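Pentafunctional AROM polypeptide (Schizosaccharomyces pombe, PDB 5SWV) probably catalyses consecutive shikimate-pathway steps in this part of a five-activity polypeptide: dehydration of 3-dehydroquinate, then reduction of 3-dehydroshikimate. Local coordinates at residues K318-L323 with G331-I336; K296-P301 with L345-D350; F286-D289 with E293-K296; K259-S264 with N307-Y312. All coordinates share one frame; numbering follows the deposited sequence.

Contact 1: K318-L323 with G331-I336; sequences KFMDEL and GAVNTI
Met320 and Ile336 meet across strand 345-350 of the mixed sheet in the substrate-binding domain of the shikimate dehydrogenase part. Strands 322-323 and 335-340 flank that strand, so this contact spans a strand rather than pairing two neighbours. The bump on one side is the end of the Met320 chain. Bent at both chi2 (-60°) and chi3 (96°), it folds round so that SD and CE lie against the fork of Ile336 made by CG1 with CD1 and by CG2, the two side chains crossing at about a right angle. Met320 CE rests 3.9 Å from Ile336 CG2. Met320 SD lies 4.0 Å from Ile336 CG1, so sulfur and methyl are spread over both branches of the isoleucine. Leu347 touches both residues and Leu298 adds to the packing on Ile336, extending this patch into the core. Further along, Asn334 and Thr335 both face Asp350 in a classic beta bulge, with Thr335 OG1 bonded to Asn334 OD1 from above the carbonyl plane. Just before the bulge, Val333 points toward segment 318-323 and offers its CG2 branch. The second bump is the CD2 methyl of Leu323: these side chains also cross nearly perpendicularly, and Leu323 CD2 sits 3.7 Å from Val333 CG2.

Contact 2: K296-P301 with L345-D350; sequences KVLNLP and LVLRGD
Leu298 lays one branch of its side chain against Leu347, with Leu298 CD1 4.1 Å from Leu347 CD1. The two side chains meet at a slant, each pointing toward the other segment from its CA, and both are buried. Leu298 also touches Phe257 and Phe303, so the pair belongs to a larger apolar core. Here the short, weakly bonded helix 295-298 covers a face of the mixed six-stranded sheet of the shikimate dehydrogenase part. It lies in the beta-alpha-beta crossover that leads from strand 282-285 to the parallel strand 303-308. Two residues earlier in strand 345-350, on the same face as Leu347, Leu345 reaches the main chain at Leu298. Its CG stands opposite the backbone N (chi1 -177°), and the Leu345 CD2 branch then comes 3.5 Å from Leu298 O. The same Leu345 CD2 methyl lies 3.7 Å from Asn299 OD1, so one apolar group borders two oxygens, a main-chain carbonyl and a side-chain amide, with no hydrogen bond between the segments. Within segment 296-301, Leu300 N bonds back to Val297 O. Leu345 also touches Pro338 and Arg340 of the neighbouring strand, whereas Val346 and Arg348 point to the other face, where Arg348 NH1 pairs with Glu322 OE1.

Contact 3: F286-D289 with E293-K296; sequences FETD and EVQK
Thr288 and Glu293 make the largest contributions to the van der Waals packing, their side chains lying alongside one another and running opposite ways. Thr288 CG2 lies 3.9 Å from Glu293 CB. Val294 comes in at about a right angle and packs a methyl against the hydroxyl oxygen, Val294 CG1 being 3.8 Å from Thr288 OG1. The Phe286 ring meets Glu293 O at its edge, near the ring plane, with Phe286 CE2 4.3 Å from that oxygen.

The polar part runs through water. Water 1 accepts a bond from Asp289 N at 2.7 Å and donates one to Glu293 OE1 at 2.8 Å, bridging the two segments. The other carboxylate oxygen, Glu293 OE2, accepts a bond from Thr290 N, and Thr288 OG1 bonds to Thr290 O. Lys296 NZ bends back to Glu293 O in a weak bond.

Asp289 OD2 and Glu293 OE2 are 5.2 Å apart, a like-charged pair. The repulsion is probably eased from outside, by the salt bridge of Asp289 OD1 to Lys259 NZ.

Together these residues turn the chain from strand 282-285 into helix 295-298, while Phe286 packs on Phe255 and Val294 on Phe257, both in the neighbouring strand 253-257.

Contact 4: K259-S264 with N307-Y312; sequences KPIKHS and NVTIPY
Lys259 and Ile310 meet in a main-chain contact at the surface, where the loops leaving the adjacent parallel strands 253-257 and 303-308 come together. In shikimate dehydrogenases these two loops border the substrate pocket, which is probably their place here as well. Lys259 N donates to Ile310 O at 3.0 Å with an N-H...O angle of 168°, entering in the carbonyl plane on a lone pair. Each of the two residues precedes a cis proline, Pro260 and Pro311, and the cis peptide bonds redirect both chains just after the bond. Pro311 CD packs 3.8 Å from Lys259 N, and on its own side that same CD sits over the centre of one face of the Tyr312 ring. A small apolar touch adds to this: Ile261 and Thr309 pass side by side with opposed directions, Ile261 CG2 lying 3.6 Å from Thr309 CG2. Thr309 turns OG1 opposite its backbone N (chi1 -172°), which leaves the methyl to face the isoleucine. Each loop has further partners: Ile261 N bonds to Glu287 OE1 and Tyr312 OH to Thr288 O. The groups that meet are neutral, an amide with a carbonyl and methyls or a proline ring, so the link probably depends little on charge; the Lys259 ammonium is directed to Asp289 instead.

From the N-terminal side, contact 4 opens first, on the loop after strand 253-257. Contact 3 lies wholly inside the loop that contact 4 closes, spanning the turn from strand 282-285 into helix 295-298. Contact 2 starts on Lys296, where contact 3 ends, and its segments alternate with those of contact 4, so these two cross. Contact 4 closes after strand 303-308; contact 1 then opens and closes within the long loop that contact 2 completes on strand 345-350. Contacts 1, 2 and 4 all reach the mixed sheet: contact 4 near strands 253-257 and 303-308, contact 1 joining strand 335-340 and edge strand 322-323 across 345-350, and contact 2 packing helix 295-298 on 345-350.

Contact 1: K318-L323 with G331-I336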
loop_
_atom_site.group_PDB
_atom_site.type_symbol
_atom_site.label_atom_id
_atom_site.label_comp_id
_atom_site.label_asym_id
_atom_site.label_seq_id
_atom_site.Cartn_x
_atom_site.Cartn_y
_atom_site.Cartn_z
ATOM N N LYS A 318 24.355 9.497 -11.692
ATOM C CA LYS A 318 25.583 8.865 -12.196
ATOM C C LYS A 318 25.652 7.330 -12.012
ATOM O O LYS A 318 25.873 6.594 -12.981
ATOM C CB LYS A 318 26.779 9.486 -11.458
ATOM C CG LYS A 318 28.022 9.717 -12.295
ATOM C CD LYS A 318 29.295 9.860 -11.438
ATOM C CE LYS A 318 29.215 10.924 -10.341
ATOM N NZ LYS A 318 28.748 12.259 -10.839
ATOM N N PHE A 319 25.444 6.870 -10.775
ATOM C CA PHE A 319 25.656 5.476 -10.400
ATOM C C PHE A 319 24.471 4.557 -10.612
ATOM O O PHE A 319 24.562 3.363 -10.295
ATOM C CB PHE A 319 26.020 5.368 -8.914
ATOM C CG PHE A 319 27.237 6.137 -8.525
ATOM C CD1 PHE A 319 28.483 5.784 -9.025
ATOM C CD2 PHE A 319 27.149 7.201 -7.635
ATOM C CE1 PHE A 319 29.618 6.488 -8.658
ATOM C CE2 PHE A 319 28.279 7.912 -7.265
ATOM C CZ PHE A 319 29.516 7.557 -7.776
ATOM N N MET A 320 23.353 5.087 -11.088
ATOM C CA MET A 320 22.159 4.284 -11.295
ATOM C C MET A 320 22.190 3.686 -12.685
ATOM O O MET A 320 22.608 4.336 -13.642
ATOM C CB MET A 320 20.902 5.140 -11.152
ATOM C CG MET A 320 20.708 5.846 -9.814
ATOM S SD MET A 320 20.593 4.754 -8.369
ATOM C CE MET A 320 22.302 4.810 -7.837
ATOM N N ASP A 321 21.744 2.441 -12.775
ATOM C CA ASP A 321 21.536 1.729 -14.047
ATOM C C ASP A 321 20.112 1.944 -14.602
ATOM O O ASP A 321 19.887 1.826 -15.800
ATOM C CB ASP A 321 21.762 0.221 -13.836
ATOM C CG ASP A 321 23.145 -0.100 -13.258
ATOM O OD1 ASP A 321 24.121 0.025 -14.007
ATOM O OD2 ASP A 321 23.268 -0.482 -12.069
ATOM N N GLU A 322 19.164 2.204 -13.699
ATOM C CA GLU A 322 17.748 2.384 -13.994
ATOM C C GLU A 322 17.225 3.575 -13.209
ATOM O O GLU A 322 17.735 3.869 -12.128
ATOM C CB GLU A 322 16.950 1.198 -13.489
ATOM C CG GLU A 322 16.989 -0.042 -14.338
ATOM C CD GLU A 322 16.181 -1.176 -13.716
ATOM O OE1 GLU A 322 15.263 -0.915 -12.886
ATOM O OE2 GLU A 322 16.475 -2.344 -14.057
ATOM N N LEU A 323 16.177 4.213 -13.726
ATOM C CA LEU A 323 15.430 5.222 -12.986
ATOM C C LEU A 323 13.948 4.927 -13.056
ATOM O O LEU A 323 13.475 4.374 -14.030
ATOM C CB LEU A 323 15.684 6.593 -13.581
ATOM C CG LEU A 323 17.117 7.101 -13.460
ATOM C CD1 LEU A 323 17.341 8.329 -14.342
ATOM C CD2 LEU A 323 17.422 7.411 -12.005
ATOM N N GLY A 331 14.209 14.497 -12.507
ATOM C CA GLY A 331 15.666 14.578 -12.621
ATOM C C GLY A 331 16.356 14.563 -11.268
ATOM O O GLY A 331 17.260 15.361 -11.010
ATOM N N ALA A 332 15.912 13.666 -10.393
ATOM C CA ALA A 332 16.421 13.612 -9.036
ATOM C C ALA A 332 16.122 12.265 -8.399
ATOM O O ALA A 332 15.049 11.686 -8.602
ATOM C CB ALA A 332 15.818 14.734 -8.210
ATOM N N VAL A 333 17.090 11.778 -7.628
ATOM C CA VAL A 333 16.954 10.527 -6.891
ATOM C C VAL A 333 17.020 10.807 -5.395
ATOM O O VAL A 333 17.940 11.466 -4.953
ATOM C CB VAL A 333 18.062 9.552 -7.316
ATOM C CG1 VAL A 333 18.196 8.379 -6.356
ATOM C CG2 VAL A 333 17.770 9.026 -8.713
ATOM N N ASN A 334 16.030 10.327 -4.635
ATOM C CA ASN A 334 16.144 10.228 -3.162
ATOM C C ASN A 334 16.100 8.798 -2.595
ATOM O O ASN A 334 16.150 8.634 -1.384
ATOM C CB ASN A 334 15.064 11.078 -2.477
ATOM C CG ASN A 334 13.730 10.359 -2.344
ATOM O OD1 ASN A 334 13.469 9.337 -3.003
ATOM N ND2 ASN A 334 12.861 10.901 -1.494
ATOM N N THR A 335 15.951 7.786 -3.450
ATOM C CA THR A 335 15.792 6.404 -3.008
ATOM C C THR A 335 16.515 5.485 -3.964
ATOM O O THR A 335 16.076 5.307 -5.087
ATOM C CB THR A 335 14.309 6.005 -2.964
ATOM O OG1 THR A 335 13.637 6.806 -1.991
ATOM C CG2 THR A 335 14.136 4.552 -2.596
ATOM N N ILE A 336 17.612 4.903 -3.496
ATOM C CA ILE A 336 18.405 3.959 -4.267
ATOM C C ILE A 336 18.018 2.530 -3.895
ATOM O O ILE A 336 18.121 2.145 -2.740
ATOM C CB ILE A 336 19.907 4.185 -3.994
ATOM C CG1 ILE A 336 20.294 5.611 -4.426
ATOM C CG2 ILE A 336 20.759 3.125 -4.703
ATOM C CD1 ILE A 336 21.721 6.009 -4.108
#

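Contact 2: K296-P301 with L345-D350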
loop_
_atom_site.group_PDB
_atom_site.type_symbol
_atom_site.label_atom_id
_atom_site.label_comp_id
_atom_site.label_asym_id
_atom_site.label_seq_id
_atom_site.Cartn_x
_atom_site.Cartn_y
_atom_site.Cartn_z
ATOM N N LYS A 296 31.404 2.798 -2.509
ATOM C CA LYS A 296 31.843 1.587 -1.789
ATOM C C LYS A 296 30.767 1.035 -0.827
ATOM O O LYS A 296 30.797 -0.149 -0.457
ATOM C CB LYS A 296 33.158 1.848 -1.039
ATOM C CG LYS A 296 33.003 2.679 0.222
ATOM C CD LYS A 296 34.197 3.598 0.455
ATOM C CE LYS A 296 33.983 4.488 1.683
ATOM N NZ LYS A 296 34.463 5.882 1.467
ATOM N N VAL A 297 29.841 1.908 -0.423
ATOM C CA VAL A 297 28.671 1.533 0.375
ATOM C C VAL A 297 27.658 0.799 -0.492
ATOM O O VAL A 297 27.077 -0.210 -0.071
ATOM C CB VAL A 297 27.985 2.773 0.996
ATOM C CG1 VAL A 297 26.736 2.382 1.782
ATOM C CG2 VAL A 297 28.968 3.532 1.879
ATOM N N LEU A 298 27.452 1.323 -1.700
ATOM C CA LEU A 298 26.526 0.744 -2.669
ATOM C C LEU A 298 26.931 -0.664 -3.087
ATOM O O LEU A 298 26.074 -1.441 -3.500
ATOM C CB LEU A 298 26.425 1.621 -3.918
ATOM C CG LEU A 298 25.982 3.085 -3.804
ATOM C CD1 LEU A 298 25.949 3.709 -5.191
ATOM C CD2 LEU A 298 24.640 3.260 -3.119
ATOM N N ASN A 299 28.225 -0.977 -2.995
ATOM C CA ASN A 299 28.746 -2.315 -3.322
ATOM C C ASN A 299 28.935 -3.271 -2.139
ATOM O O ASN A 299 29.425 -4.382 -2.347
ATOM C CB ASN A 299 30.077 -2.193 -4.087
ATOM C CG ASN A 299 29.904 -1.593 -5.467
ATOM O OD1 ASN A 299 28.871 -1.762 -6.108
ATOM N ND2 ASN A 299 30.923 -0.885 -5.931
ATOM N N LEU A 300 28.547 -2.878 -0.921
ATOM C CA LEU A 300 28.636 -3.799 0.216
ATOM C C LEU A 300 27.781 -5.025 -0.075
ATOM O O LEU A 300 26.725 -4.894 -0.665
ATOM C CB LEU A 300 28.176 -3.143 1.513
ATOM C CG LEU A 300 29.071 -2.036 2.076
ATOM C CD1 LEU A 300 28.352 -1.394 3.247
ATOM C CD2 LEU A 300 30.446 -2.541 2.503
ATOM N N PRO A 301 28.245 -6.224 0.304
ATOM C CA PRO A 301 27.428 -7.420 -0.020
ATOM C C PRO A 301 26.000 -7.387 0.577
ATOM O O PRO A 301 25.059 -7.877 -0.049
ATOM C CB PRO A 301 28.256 -8.589 0.550
ATOM C CG PRO A 301 29.180 -7.967 1.557
ATOM C CD PRO A 301 29.456 -6.564 1.076
ATOM N N LEU A 345 24.616 -6.766 -9.915
ATOM C CA LEU A 345 23.970 -5.696 -9.163
ATOM C C LEU A 345 23.403 -4.651 -10.123
ATOM O O LEU A 345 24.116 -4.139 -10.978
ATOM C CB LEU A 345 24.967 -5.025 -8.210
ATOM C CG LEU A 345 24.399 -3.921 -7.302
ATOM C CD1 LEU A 345 23.262 -4.450 -6.433
ATOM C CD2 LEU A 345 25.504 -3.310 -6.455
ATOM N N VAL A 346 22.125 -4.329 -9.962
ATOM C CA VAL A 346 21.478 -3.238 -10.702
ATOM C C VAL A 346 21.006 -2.221 -9.681
ATOM O O VAL A 346 20.350 -2.576 -8.711
ATOM C CB VAL A 346 20.287 -3.773 -11.528
ATOM C CG1 VAL A 346 19.371 -2.653 -12.016
ATOM C CG2 VAL A 346 20.807 -4.611 -12.689
ATOM N N LEU A 347 21.354 -0.962 -9.891
ATOM C CA LEU A 347 20.921 0.101 -8.993
ATOM C C LEU A 347 19.809 0.918 -9.646
ATOM O O LEU A 347 19.956 1.415 -10.774
ATOM C CB LEU A 347 22.097 0.991 -8.611
ATOM C CG LEU A 347 23.221 0.274 -7.852
ATOM C CD1 LEU A 347 24.523 1.071 -7.947
ATOM C CD2 LEU A 347 22.827 -0.012 -6.399
ATOM N N ARG A 348 18.691 1.028 -8.933
ATOM C CA ARG A 348 17.532 1.754 -9.411
ATOM C C ARG A 348 17.340 2.988 -8.545
ATOM O O ARG A 348 17.223 2.873 -7.338
ATOM C CB ARG A 348 16.310 0.849 -9.335
ATOM C CG ARG A 348 15.043 1.440 -9.922
ATOM C CD ARG A 348 13.857 0.537 -9.636
ATOM N NE ARG A 348 12.599 1.135 -10.071
ATOM C CZ ARG A 348 12.189 1.213 -11.334
ATOM N NH1 ARG A 348 12.937 0.741 -12.330
ATOM N NH2 ARG A 348 11.014 1.786 -11.611
ATOM N N GLY A 349 17.329 4.163 -9.158
ATOM C CA GLY A 349 16.999 5.397 -8.461
ATOM C C GLY A 349 15.511 5.659 -8.567
ATOM O O GLY A 349 14.954 5.580 -9.653
ATOM N N ASP A 350 14.863 5.936 -7.443
ATOM C CA ASP A 350 13.498 6.420 -7.439
ATOM C C ASP A 350 13.473 7.710 -6.632
ATOM O O ASP A 350 14.482 8.129 -6.056
ATOM C CB ASP A 350 12.546 5.362 -6.847
ATOM C CG ASP A 350 11.077 5.501 -7.344
ATOM O OD1 ASP A 350 10.636 6.618 -7.710
ATOM O OD2 ASP A 350 10.348 4.491 -7.363
#

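Contact 3: F286-D289 with E293-K296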
loop_
_atom_site.group_PDB
_atom_site.type_symbol
_atom_site.label_atom_id
_atom_site.label_comp_id
_atom_site.label_asym_id
_atom_site.label_seq_id
_atom_site.Cartn_x
_atom_site.Cartn_y
_atom_site.Cartn_z
ATOM N N PHE A 286 25.231 8.326 6.852
ATOM C CA PHE A 286 26.585 8.147 6.335
ATOM C C PHE A 286 26.980 9.413 5.568
ATOM O O PHE A 286 26.932 9.468 4.334
ATOM C CB PHE A 286 26.682 6.895 5.462
ATOM C CG PHE A 286 28.092 6.493 5.150
ATOM C CD1 PHE A 286 28.839 5.747 6.068
ATOM C CD2 PHE A 286 28.691 6.860 3.953
ATOM C CE1 PHE A 286 30.155 5.381 5.794
ATOM C CE2 PHE A 286 29.998 6.492 3.671
ATOM C CZ PHE A 286 30.733 5.758 4.590
ATOM N N GLU A 287 27.369 10.430 6.336
ATOM C CA GLU A 287 27.707 11.739 5.804
ATOM C C GLU A 287 29.015 11.687 5.026
ATOM O O GLU A 287 29.973 11.102 5.503
ATOM C CB GLU A 287 27.823 12.745 6.948
ATOM C CG GLU A 287 27.714 14.181 6.489
ATOM C CD GLU A 287 27.830 15.163 7.629
ATOM O OE1 GLU A 287 26.815 15.399 8.339
ATOM O OE2 GLU A 287 28.944 15.704 7.792
ATOM N N THR A 288 29.060 12.268 3.830
ATOM C CA THR A 288 30.312 12.333 3.078
ATOM C C THR A 288 30.544 13.690 2.437
ATOM O O THR A 288 29.595 14.417 2.141
ATOM C CB THR A 288 30.394 11.270 1.978
ATOM O OG1 THR A 288 29.355 11.500 1.019
ATOM C CG2 THR A 288 30.291 9.870 2.569
ATOM N N ASP A 289 31.825 13.994 2.214
ATOM C CA ASP A 289 32.275 15.278 1.669
ATOM C C ASP A 289 32.099 15.359 0.160
ATOM O O ASP A 289 31.810 16.432 -0.381
ATOM C CB ASP A 289 33.747 15.534 2.046
ATOM C CG ASP A 289 33.926 15.902 3.517
ATOM O OD1 ASP A 289 32.980 16.418 4.152
ATOM O OD2 ASP A 289 35.030 15.682 4.043
ATOM N N GLU A 293 32.392 9.014 -2.554
ATOM C CA GLU A 293 32.655 8.185 -1.396
ATOM C C GLU A 293 31.511 7.222 -1.052
ATOM O O GLU A 293 31.732 6.285 -0.287
ATOM C CB GLU A 293 32.993 9.067 -0.182
ATOM C CG GLU A 293 34.312 9.831 -0.311
ATOM C CD GLU A 293 34.451 10.952 0.715
ATOM O OE1 GLU A 293 35.076 10.731 1.765
ATOM O OE2 GLU A 293 33.936 12.063 0.483
ATOM N N VAL A 294 30.312 7.421 -1.610
ATOM C CA VAL A 294 29.182 6.513 -1.346
ATOM C C VAL A 294 29.215 5.245 -2.207
ATOM O O VAL A 294 28.465 4.310 -1.953
ATOM C CB VAL A 294 27.790 7.199 -1.496
ATOM C CG1 VAL A 294 27.769 8.587 -0.851
ATOM C CG2 VAL A 294 27.334 7.260 -2.956
ATOM N N GLN A 295 30.066 5.217 -3.228
ATOM C CA GLN A 295 30.119 4.084 -4.154
ATOM C C GLN A 295 30.510 2.752 -3.498
ATOM O O GLN A 295 30.007 1.699 -3.905
ATOM C CB GLN A 295 31.072 4.389 -5.308
ATOM C CG GLN A 295 30.915 3.434 -6.477
ATOM C CD GLN A 295 31.723 3.852 -7.689
ATOM O OE1 GLN A 295 32.718 4.586 -7.585
ATOM N NE2 GLN A 295 31.304 3.376 -8.853
ATOM N N LYS A 296 31.404 2.798 -2.509
ATOM C CA LYS A 296 31.843 1.587 -1.789
ATOM C C LYS A 296 30.767 1.035 -0.827
ATOM O O LYS A 296 30.797 -0.149 -0.457
ATOM C CB LYS A 296 33.158 1.848 -1.039
ATOM C CG LYS A 296 33.003 2.679 0.222
ATOM C CD LYS A 296 34.197 3.598 0.455
ATOM C CE LYS A 296 33.983 4.488 1.683
ATOM N NZ LYS A 296 34.463 5.882 1.467
HETATM O O HOH W 1 33.641 12.422 3.511
#

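Contact 4: K259-S264 with N307-Y312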
loop_
_atom_site.group_PDB
_atom_site.type_symbol
_atom_site.label_atom_id
_atom_site.label_comp_id
_atom_site.label_asym_id
_atom_site.label_seq_id
_atom_site.Cartn_x
_atom_site.Cartn_y
_atom_site.Cartn_z
ATOM N N LYS A 259 24.661 15.870 3.254
ATOM C CA LYS A 259 25.486 16.717 4.117
ATOM C C LYS A 259 24.875 18.115 4.260
ATOM O O LYS A 259 24.674 18.792 3.259
ATOM C CB LYS A 259 26.892 16.850 3.530
ATOM C CG LYS A 259 27.928 17.405 4.496
ATOM C CD LYS A 259 29.237 17.703 3.766
ATOM C CE LYS A 259 30.224 18.505 4.605
ATOM N NZ LYS A 259 30.940 17.608 5.548
ATOM N N PRO A 260 24.570 18.560 5.494
ATOM C CA PRO A 260 24.649 17.874 6.796
ATOM C C PRO A 260 23.463 16.924 7.038
ATOM O O PRO A 260 22.341 17.228 6.650
ATOM C CB PRO A 260 24.629 19.031 7.800
ATOM C CG PRO A 260 23.855 20.112 7.112
ATOM C CD PRO A 260 24.128 19.965 5.638
ATOM N N ILE A 261 23.727 15.780 7.663
ATOM C CA ILE A 261 22.679 14.821 8.049
ATOM C C ILE A 261 22.703 14.424 9.531
ATOM O O ILE A 261 21.750 13.830 10.010
ATOM C CB ILE A 261 22.681 13.586 7.124
ATOM C CG1 ILE A 261 24.038 12.888 7.118
ATOM C CG2 ILE A 261 22.337 14.004 5.699
ATOM C CD1 ILE A 261 24.077 11.659 6.244
ATOM N N LYS A 262 23.785 14.740 10.241
ATOM C CA LYS A 262 23.830 14.827 11.703
ATOM C C LYS A 262 22.458 14.693 12.384
ATOM O O LYS A 262 22.222 13.736 13.092
ATOM C CB LYS A 262 24.504 16.180 12.064
ATOM C CG LYS A 262 24.754 16.498 13.554
ATOM C CD LYS A 262 25.383 17.898 13.734
ATOM C CE LYS A 262 25.353 18.445 15.171
ATOM N NZ LYS A 262 26.549 18.161 16.022
ATOM N N HIS A 263 21.562 15.644 12.124
ATOM C CA HIS A 263 20.274 15.765 12.819
ATOM C C HIS A 263 19.065 15.198 12.073
ATOM O O HIS A 263 17.933 15.383 12.510
ATOM C CB HIS A 263 20.000 17.243 13.137
ATOM C CG HIS A 263 20.831 17.784 14.259
ATOM N ND1 HIS A 263 21.658 18.879 14.112
ATOM C CD2 HIS A 263 20.960 17.382 15.549
ATOM C CE1 HIS A 263 22.254 19.133 15.263
ATOM N NE2 HIS A 263 21.857 18.234 16.149
ATOM N N SER A 264 19.282 14.516 10.956
ATOM C CA SER A 264 18.190 13.817 10.274
ATOM C C SER A 264 17.559 12.768 11.201
ATOM O O SER A 264 18.269 12.045 11.896
ATOM C CB SER A 264 18.687 13.144 8.989
ATOM O OG SER A 264 17.705 12.278 8.448
ATOM N N ASN A 307 18.593 6.286 1.146
ATOM C CA ASN A 307 18.034 7.591 0.854
ATOM C C ASN A 307 19.153 8.584 0.517
ATOM O O ASN A 307 20.299 8.447 0.973
ATOM C CB ASN A 307 17.209 8.126 2.037
ATOM C CG ASN A 307 15.832 7.490 2.141
ATOM O OD1 ASN A 307 15.466 6.912 3.155
ATOM N ND2 ASN A 307 15.053 7.625 1.097
ATOM N N VAL A 308 18.804 9.582 -0.290
ATOM C CA VAL A 308 19.716 10.649 -0.689
ATOM C C VAL A 308 19.018 11.972 -0.444
ATOM O O VAL A 308 17.883 12.181 -0.880
ATOM C CB VAL A 308 20.107 10.538 -2.175
ATOM C CG1 VAL A 308 21.258 11.478 -2.500
ATOM C CG2 VAL A 308 20.506 9.112 -2.518
ATOM N N THR A 309 19.694 12.854 0.281
ATOM C CA THR A 309 19.212 14.219 0.489
ATOM C C THR A 309 20.252 15.196 -0.067
ATOM O O THR A 309 21.181 14.793 -0.773
ATOM C CB THR A 309 18.852 14.467 1.980
ATOM O OG1 THR A 309 18.214 15.734 2.129
ATOM C CG2 THR A 309 20.077 14.418 2.909
ATOM N N ILE A 310 20.075 16.476 0.234
ATOM C CA ILE A 310 20.945 17.548 -0.271
ATOM C C ILE A 310 22.374 17.300 0.194
ATOM O O ILE A 310 22.567 16.949 1.365
ATOM C CB ILE A 310 20.459 18.930 0.257
ATOM C CG1 ILE A 310 19.120 19.324 -0.402
ATOM C CG2 ILE A 310 21.487 20.033 0.020
ATOM C CD1 ILE A 310 18.220 20.172 0.487
ATOM N N PRO A 311 23.382 17.513 -0.681
ATOM C CA PRO A 311 23.379 18.063 -2.030
ATOM C C PRO A 311 23.626 17.012 -3.125
ATOM O O PRO A 311 24.239 17.334 -4.150
ATOM C CB PRO A 311 24.567 19.019 -1.959
ATOM C CG PRO A 311 25.581 18.227 -1.169
ATOM C CD PRO A 311 24.785 17.336 -0.232
ATOM N N TYR A 312 23.135 15.788 -2.924
ATOM C CA TYR A 312 23.516 14.657 -3.765
ATOM C C TYR A 312 22.387 14.010 -4.586
ATOM O O TYR A 312 22.638 13.028 -5.296
ATOM C CB TYR A 312 24.182 13.600 -2.889
ATOM C CG TYR A 312 25.488 14.003 -2.222
ATOM C CD1 TYR A 312 26.388 14.912 -2.817
ATOM C CD2 TYR A 312 25.857 13.431 -1.002
ATOM C CE1 TYR A 312 27.589 15.259 -2.191
ATOM C CE2 TYR A 312 27.055 13.766 -0.376
ATOM C CZ TYR A 312 27.919 14.674 -0.976
ATOM O OH TYR A 312 29.111 14.970 -0.360
#